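Long-range contacts in single-stranded DNA-binding protein (PDB 5ODJ), which probably binds single-stranded DNA through an OB fold and is thought to serve in phage DNA replication: residues A[12-17]-A[58-63]; A[53-58]-A[107-112]. All coordinates share one frame; numbering follows the deposited sequence.

Interaction 1. Residues A[12-17]-A[58-63]; sequences VKNGVL and DTHGAI. With MG (magnesium ion), chain B.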
# COMPACT_ATOMS: atom_id res chain seq x y z
N VAL A 12 -3.74 13.86 -10.23
CA VAL A 12 -3.49 14.87 -9.22
C VAL A 12 -2.01 14.86 -8.89
O VAL A 12 -1.26 14.02 -9.38
CB VAL A 12 -4.35 14.67 -7.93
CG1 VAL A 12 -5.83 14.88 -8.23
CG2 VAL A 12 -4.10 13.30 -7.29
N LYS A 13 -1.58 15.82 -8.07
CA LYS A 13 -0.25 15.78 -7.53
C LYS A 13 -0.10 14.43 -6.82
O LYS A 13 -0.93 14.01 -6.01
CB LYS A 13 -0.02 16.97 -6.60
CG LYS A 13 1.35 17.02 -5.96
CD LYS A 13 2.43 17.47 -6.91
CE LYS A 13 3.73 17.67 -6.13
NZ LYS A 13 4.86 18.08 -7.00
N ASN A 14 0.95 13.75 -7.19
CA ASN A 14 1.39 12.46 -6.59
C ASN A 14 0.44 11.30 -6.71
O ASN A 14 0.51 10.36 -5.94
CB ASN A 14 1.83 12.65 -5.12
CG ASN A 14 3.16 13.38 -5.02
OD1 ASN A 14 4.09 13.12 -5.78
ND2 ASN A 14 3.26 14.25 -4.06
N GLY A 15 -0.43 11.34 -7.74
CA GLY A 15 -1.23 10.19 -8.03
C GLY A 15 -2.19 10.26 -9.19
O GLY A 15 -2.43 11.32 -9.78
N VAL A 16 -2.72 9.09 -9.52
CA VAL A 16 -3.71 8.94 -10.58
C VAL A 16 -4.80 7.96 -10.16
O VAL A 16 -4.52 6.89 -9.66
CB VAL A 16 -3.08 8.40 -11.88
CG1 VAL A 16 -4.09 8.23 -13.02
CG2 VAL A 16 -1.96 9.32 -12.34
N LEU A 17 -6.06 8.37 -10.35
CA LEU A 17 -7.21 7.46 -10.28
C LEU A 17 -7.49 6.99 -11.70
O LEU A 17 -7.64 7.83 -12.62
CB LEU A 17 -8.44 8.17 -9.76
CG LEU A 17 -9.74 7.37 -9.76
CD1 LEU A 17 -9.68 6.19 -8.82
CD2 LEU A 17 -10.86 8.30 -9.31
N ASP A 58 2.03 16.60 4.11
CA ASP A 58 2.24 17.90 3.46
C ASP A 58 2.14 17.89 1.96
O ASP A 58 1.75 18.89 1.36
CB ASP A 58 3.61 18.49 3.78
CG ASP A 58 3.74 18.90 5.20
OD1 ASP A 58 2.70 18.98 5.90
OD2 ASP A 58 4.90 19.15 5.62
N THR A 59 2.52 16.77 1.34
CA THR A 59 2.69 16.72 -0.10
C THR A 59 1.65 15.87 -0.82
O THR A 59 1.54 15.94 -2.05
CB THR A 59 4.11 16.22 -0.41
OG1 THR A 59 4.37 15.02 0.34
CG2 THR A 59 5.16 17.29 -0.01
N HIS A 60 0.88 15.08 -0.05
CA HIS A 60 0.01 14.06 -0.63
C HIS A 60 -1.46 14.24 -0.27
O HIS A 60 -2.24 13.32 -0.34
CB HIS A 60 0.49 12.68 -0.23
CG HIS A 60 1.74 12.26 -0.91
ND1 HIS A 60 2.93 12.92 -0.76
CD2 HIS A 60 1.97 11.22 -1.76
CE1 HIS A 60 3.85 12.32 -1.50
NE2 HIS A 60 3.29 11.29 -2.12
N GLY A 61 -1.85 15.47 0.06
CA GLY A 61 -3.24 15.76 0.37
C GLY A 61 -4.25 15.43 -0.74
O GLY A 61 -5.29 14.85 -0.46
N ALA A 62 -3.92 15.77 -1.98
CA ALA A 62 -4.84 15.53 -3.10
C ALA A 62 -5.05 14.05 -3.37
O ALA A 62 -6.17 13.62 -3.59
CB ALA A 62 -4.36 16.22 -4.36
N ILE A 63 -3.99 13.26 -3.32
CA ILE A 63 -4.14 11.82 -3.58
C ILE A 63 -4.82 11.14 -2.38
O ILE A 63 -5.59 10.20 -2.54
CB ILE A 63 -2.81 11.14 -4.03
CG1 ILE A 63 -3.04 9.71 -4.50
CG2 ILE A 63 -1.75 11.16 -2.93
CD1 ILE A 63 -4.04 9.57 -5.61
MG MG B . -1.18 14.59 -3.73
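A beta hairpin meets the start of helix 61-76 here, with N14 at the hairpin's tip lying over H60, the N-cap residue of the helix. The tip is a type II turn from V12 to G15, and it joins strands 8-12 and 15-18. V12 and G15 bond to each other through both backbone amides and so close it.

The flat end of N14 stacks on the H60 ring. The amide and ring planes are only 12° apart. N14 ND2 lies over one face, offset toward the rim, 3.3 Å from H60 CE1. N14 CB adds a CH-pi contact 3.9 Å from the centroid of the H60 ring. With its CG anti to the carbonyl carbon (chi1 -72°), N14 turns the amide over the imidazole. N14 ND2 also donates to T59 O at 3.1 Å. The acceptor lies in the amide plane, but the donor sits well above the carbonyl plane and the hydrogen bond is bent, with 144° at the hydrogen.

The ring is held at both nitrogens. H60 ND1 pairs with T59 OG1 at 2.8 Å, and H60 NE2 bonds to S26 O. N14 OD1 takes a bond from N27.

V12, at the start of the turn, brings its CB to A62 CB at 3.9 Å. I63 CD1 lies 3.8 Å from G15 CA, and I63 also touches I23 of strand 23-26. Between turn and helix sits a magnesium ion, bound by K13 O at 2.4 Å. The methyls of A62 and I63 border it without coordinating it.

Bonds at both ring nitrogens probably fix the rotation of H60, and the N14 amide is gripped at both ends. The K13 carbonyl turns its partial negative charge to the magnesium ion, which the nearby helix dipole would probably not favour.

Interaction 2. Residues A[53-58]-A[107-112]; sequences LLMPKD and GMWVIS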
# COMPACT_ATOMS: atom_id res chain seq x y z
N LEU A 53 3.14 1.76 2.76
CA LEU A 53 3.49 3.03 2.09
C LEU A 53 3.24 4.18 3.05
O LEU A 53 2.17 4.25 3.66
CB LEU A 53 2.67 3.21 0.81
CG LEU A 53 2.72 2.05 -0.18
CD1 LEU A 53 1.76 2.30 -1.34
CD2 LEU A 53 4.13 1.83 -0.69
N LEU A 54 4.25 5.04 3.20
CA LEU A 54 4.16 6.21 4.11
C LEU A 54 4.03 7.44 3.24
O LEU A 54 4.97 7.80 2.51
CB LEU A 54 5.40 6.31 4.99
CG LEU A 54 5.70 5.03 5.79
CD1 LEU A 54 6.98 5.20 6.58
CD2 LEU A 54 4.58 4.59 6.71
N MSE A 55 2.84 8.08 3.31
CA MSE A 55 2.54 9.23 2.45
C MSE A 55 2.64 10.47 3.30
O MSE A 55 1.80 10.67 4.19
CB MSE A 55 1.13 9.23 1.87
CG MSE A 55 0.74 7.95 1.21
SE MSE A 55 -0.71 8.25 -0.13
CE MSE A 55 -1.80 9.39 0.84
N PRO A 56 3.62 11.35 3.01
CA PRO A 56 3.73 12.57 3.80
C PRO A 56 2.50 13.46 3.66
O PRO A 56 2.03 13.78 2.53
CB PRO A 56 4.99 13.24 3.26
CG PRO A 56 5.78 12.13 2.61
CD PRO A 56 4.72 11.24 2.02
N LYS A 57 1.97 13.87 4.80
CA LYS A 57 0.73 14.62 4.80
C LYS A 57 0.85 15.98 4.07
O LYS A 57 -0.10 16.41 3.42
CB LYS A 57 0.23 14.80 6.23
CG LYS A 57 -0.27 13.51 6.86
CD LYS A 57 -0.80 13.74 8.24
CE LYS A 57 -1.43 12.52 8.90
NZ LYS A 57 -1.93 12.87 10.24
N ASP A 58 2.03 16.60 4.11
CA ASP A 58 2.24 17.90 3.46
C ASP A 58 2.14 17.89 1.96
O ASP A 58 1.75 18.89 1.36
CB ASP A 58 3.61 18.49 3.78
CG ASP A 58 3.74 18.90 5.20
OD1 ASP A 58 2.70 18.98 5.90
OD2 ASP A 58 4.90 19.15 5.62
N GLY A 107 3.42 12.47 10.96
CA GLY A 107 3.14 13.26 9.75
C GLY A 107 2.92 12.48 8.46
O GLY A 107 3.08 13.02 7.38
N MSE A 108 2.55 11.21 8.60
CA MSE A 108 2.35 10.32 7.44
C MSE A 108 1.00 9.68 7.48
O MSE A 108 0.50 9.34 8.55
CB MSE A 108 3.30 9.10 7.47
CG MSE A 108 4.76 9.44 7.54
SE MSE A 108 5.35 10.15 5.81
CE MSE A 108 7.23 9.58 5.80
N TRP A 109 0.41 9.49 6.31
CA TRP A 109 -0.66 8.52 6.13
C TRP A 109 -0.00 7.18 5.89
O TRP A 109 1.02 7.14 5.23
CB TRP A 109 -1.53 8.86 4.92
CG TRP A 109 -2.17 10.20 5.00
CD1 TRP A 109 -1.90 11.27 4.20
CD2 TRP A 109 -3.14 10.63 5.94
NE1 TRP A 109 -2.67 12.33 4.57
CE2 TRP A 109 -3.44 11.97 5.64
CE3 TRP A 109 -3.81 10.01 6.99
CZ2 TRP A 109 -4.39 12.72 6.36
CZ3 TRP A 109 -4.76 10.75 7.71
CH2 TRP A 109 -5.04 12.09 7.39
N VAL A 110 -0.57 6.12 6.44
CA VAL A 110 0.05 4.79 6.40
C VAL A 110 -0.87 3.82 5.64
O VAL A 110 -1.98 3.55 6.07
CB VAL A 110 0.30 4.24 7.81
CG1 VAL A 110 0.99 2.89 7.74
CG2 VAL A 110 1.12 5.21 8.63
N ILE A 111 -0.41 3.37 4.48
CA ILE A 111 -1.17 2.51 3.57
C ILE A 111 -0.60 1.09 3.61
O ILE A 111 0.60 0.92 3.46
CB ILE A 111 -1.14 3.06 2.14
CG1 ILE A 111 -2.02 4.32 2.06
CG2 ILE A 111 -1.64 2.03 1.15
CD1 ILE A 111 -1.81 5.12 0.83
N SER A 112 -1.47 0.12 3.84
CA SER A 112 -1.07 -1.31 3.76
C SER A 112 -1.73 -1.91 2.52
O SER A 112 -2.94 -1.84 2.37
CB SER A 112 -1.57 -2.02 5.02
OG SER A 112 -0.92 -1.46 6.15
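K57 lies over the W109 indole at the end of an antiparallel strand pair. K57 CB lies 3.6 Å from G107 O. K57 CG also packs on that carbonyl and reaches W109 NE1 at 3.5 Å. CD runs past the carbonyl carbon of G107. Beyond CG the chain is extended, which carries K57 CE to the middle of the six-membered W109 ring, 3.7 Å above its centroid. K57 NZ stays over the same face, 4.4 Å from that W109 centroid, in a cation-pi contact. Salt bridges to D96 and D94 also meet its charge.

In the backbone, L53 pairs with I111 and M55 with W109, each through two bonds, W109 N to M55 O the least straight. K57 N then donates to G107 O at 2.9 Å. On the W109 face, the selenium of selenomethionine M55 touches I111 CD1 at 3.5 Å. On the other face, P56 CG lies 3.8 Å from the selenium of M108, while L54 CD2 meets V110 CG2.

Strand 49-56 is thereby joined to strand 108-115 in the OB-fold sheet. Strand 28-34 flanks the first, and strand 92-94 the second. M55 and I111 pack on I67 of helix 61-76, and L53 touches strand 144-156.

Overall arrangement
Interactions 1 and 2 lie with their centres 11 Å apart. The short link from strand 49-56 to helix 61-76 passes from interaction 2 into interaction 1. They share D58. Along the chain the segments come in the order 12-17, 53-58, 58-63 and 107-112, so the two contacts interleave. Interaction 2 is a strand pairing within the sheet, whereas interaction 1 sets the N-terminal hairpin against the helix start. They touch where H60 CB and I63 CG2 pack on selenomethionine M55. Strand 15-18 reaches the same sheet through strand 23-26. In this OB-fold protein, helix 61-76 thus meets the hairpin from its first turn onward and packs on strands 49-56 and 108-115 through I67.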